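Local coordinates for CNPV058 bcl-2 like protein (Canarypox virus, PDB 5WOS) that inhibits host cell apoptosis as a viral Bcl-2 homolog, interacting with BAK1, BAX and other BH3-containing proteins such as BIM, BID and PUMA, at residues A[51-56]-A[98-103]. Numbering follows the deposited sequence.
Sequences NMCDII and IIAFGA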
loop_
_atom_site.group_PDB
_atom_site.type_symbol
_atom_site.label_atom_id
_atom_site.label_comp_id
_atom_site.label_asym_id
_atom_site.label_seq_id
_atom_site.Cartn_x
_atom_site.Cartn_y
_atom_site.Cartn_z
ATOM N N ASN A 51 -6.172 2.552 9.957
ATOM C CA ASN A 51 -6.857 3.841 9.968
ATOM C C ASN A 51 -6.212 4.816 8.995
ATOM O O ASN A 51 -6.913 5.558 8.294
ATOM C CB ASN A 51 -6.859 4.421 11.381
ATOM C CG ASN A 51 -7.816 3.699 12.303
ATOM O OD1 ASN A 51 -8.878 3.237 11.882
ATOM N ND2 ASN A 51 -7.444 3.593 13.566
ATOM N N MET A 52 -4.880 4.833 8.937
ATOM C CA MET A 52 -4.189 5.718 8.004
ATOM C C MET A 52 -4.673 5.495 6.577
ATOM O O MET A 52 -4.955 6.454 5.847
ATOM C CB MET A 52 -2.681 5.497 8.094
ATOM C CG MET A 52 -2.047 6.031 9.362
ATOM S SD MET A 52 -0.271 5.753 9.370
ATOM C CE MET A 52 0.211 6.684 10.821
ATOM N N CYS A 53 -4.774 4.233 6.157
ATOM C CA CYS A 53 -5.206 3.942 4.794
ATOM C C CYS A 53 -6.685 4.249 4.600
ATOM O O CYS A 53 -7.092 4.661 3.508
ATOM C CB CYS A 53 -4.920 2.478 4.451
ATOM S SG CYS A 53 -3.164 2.039 4.451
ATOM N N ASP A 54 -7.501 4.060 5.638
ATOM C CA ASP A 54 -8.926 4.347 5.517
ATOM C C ASP A 54 -9.188 5.843 5.386
ATOM O O ASP A 54 -10.201 6.239 4.798
ATOM C CB ASP A 54 -9.684 3.780 6.717
ATOM C CG ASP A 54 -9.831 2.271 6.659
ATOM O OD1 ASP A 54 -9.401 1.665 5.655
ATOM O OD2 ASP A 54 -10.378 1.689 7.618
ATOM N N ILE A 55 -8.305 6.683 5.930
ATOM C CA ILE A 55 -8.431 8.125 5.733
ATOM C C ILE A 55 -8.077 8.491 4.298
ATOM O O ILE A 55 -8.798 9.247 3.636
ATOM C CB ILE A 55 -7.546 8.892 6.732
ATOM C CG1 ILE A 55 -7.877 8.503 8.176
ATOM C CG2 ILE A 55 -7.736 10.396 6.559
ATOM C CD1 ILE A 55 -6.782 8.860 9.161
ATOM N N ILE A 56 -6.956 7.968 3.799
ATOM C CA ILE A 56 -6.542 8.260 2.429
ATOM C C ILE A 56 -7.614 7.805 1.445
ATOM O O ILE A 56 -7.983 8.536 0.518
ATOM C CB ILE A 56 -5.182 7.602 2.135
ATOM C CG1 ILE A 56 -4.068 8.403 2.812
ATOM C CG2 ILE A 56 -4.928 7.500 0.632
ATOM C CD1 ILE A 56 -2.739 7.696 2.828
ATOM N N ILE A 98 0.758 4.199 -1.015
ATOM C CA ILE A 98 0.911 3.021 -1.867
ATOM C C ILE A 98 0.031 1.884 -1.365
ATOM O O ILE A 98 -0.687 1.236 -2.137
ATOM C CB ILE A 98 2.391 2.605 -1.924
ATOM C CG1 ILE A 98 3.195 3.625 -2.727
ATOM C CG2 ILE A 98 2.553 1.197 -2.518
ATOM C CD1 ILE A 98 4.672 3.623 -2.396
ATOM N N ILE A 99 0.084 1.616 -0.060
ATOM C CA ILE A 99 -0.695 0.522 0.510
ATOM C C ILE A 99 -2.182 0.766 0.295
ATOM O O ILE A 99 -2.931 -0.148 -0.072
ATOM C CB ILE A 99 -0.355 0.354 2.003
ATOM C CG1 ILE A 99 1.115 -0.045 2.169
ATOM C CG2 ILE A 99 -1.261 -0.690 2.652
ATOM C CD1 ILE A 99 1.644 0.142 3.585
ATOM N N ALA A 100 -2.631 2.002 0.517
ATOM C CA ALA A 100 -4.045 2.317 0.346
ATOM C C ALA A 100 -4.473 2.142 -1.105
ATOM O O ALA A 100 -5.470 1.470 -1.395
ATOM C CB ALA A 100 -4.326 3.741 0.824
ATOM N N PHE A 101 -3.727 2.746 -2.034
ATOM C CA PHE A 101 -4.026 2.573 -3.452
ATOM C C PHE A 101 -3.911 1.111 -3.858
ATOM O O PHE A 101 -4.711 0.616 -4.663
ATOM C CB PHE A 101 -3.093 3.439 -4.296
ATOM C CG PHE A 101 -3.312 3.295 -5.778
ATOM C CD1 PHE A 101 -4.342 3.973 -6.406
ATOM C CD2 PHE A 101 -2.490 2.482 -6.539
ATOM C CE1 PHE A 101 -4.546 3.843 -7.765
ATOM C CE2 PHE A 101 -2.692 2.351 -7.899
ATOM C CZ PHE A 101 -3.723 3.032 -8.510
ATOM N N GLY A 102 -2.923 0.400 -3.316
ATOM C CA GLY A 102 -2.864 -1.035 -3.530
ATOM C C GLY A 102 -4.127 -1.734 -3.064
ATOM O O GLY A 102 -4.659 -2.606 -3.757
ATOM N N ALA A 103 -4.632 -1.350 -1.887
ATOM C CA ALA A 103 -5.867 -1.941 -1.382
ATOM C C ALA A 103 -7.027 -1.693 -2.338
ATOM O O ALA A 103 -7.814 -2.603 -2.619
ATOM C CB ALA A 103 -6.188 -1.380 0.003
#
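With chi1 of Cys53 at -63°, SG lies opposite the carbonyl carbon and reaches Ile99. In Ile56, chi1 of -76° puts CG1 beside the backbone N, which leaves CG2 anti to that N and lying on the methyl of Ala100. Cys53 SG lies 3.8 Å from Ile99 CG2, the branch methyl, and 4.0 Å from the backbone N of Ala100. The methyl of Ala100 fits between two residues one helical turn apart. Its CB is 3.9 Å from Cys53 CB and 3.8 Å from Ile56 CG2. No hydrogen bond crosses the contact, which is apolar and buried. Small side chains allow a close approach: Cys53 CA and Ala100 CA are 4.9 Å apart. The local axes come within 8.9 Å and cross at -67°, so the touching patch is short. This is a crossing of two helices, 43-69 and 92-112, in the core of a Bcl-2 fold. The bound peptide packs on Met52, Ile56, Ile98 and Phe101, so the contact adjoins its groove. Helix 14-32 packs on the crossing through Tyr26, which touches Cys53 and Ala103 and hydrogen-bonds to Asp54, and helix 78-86 touches helix 92-112 at Ile98.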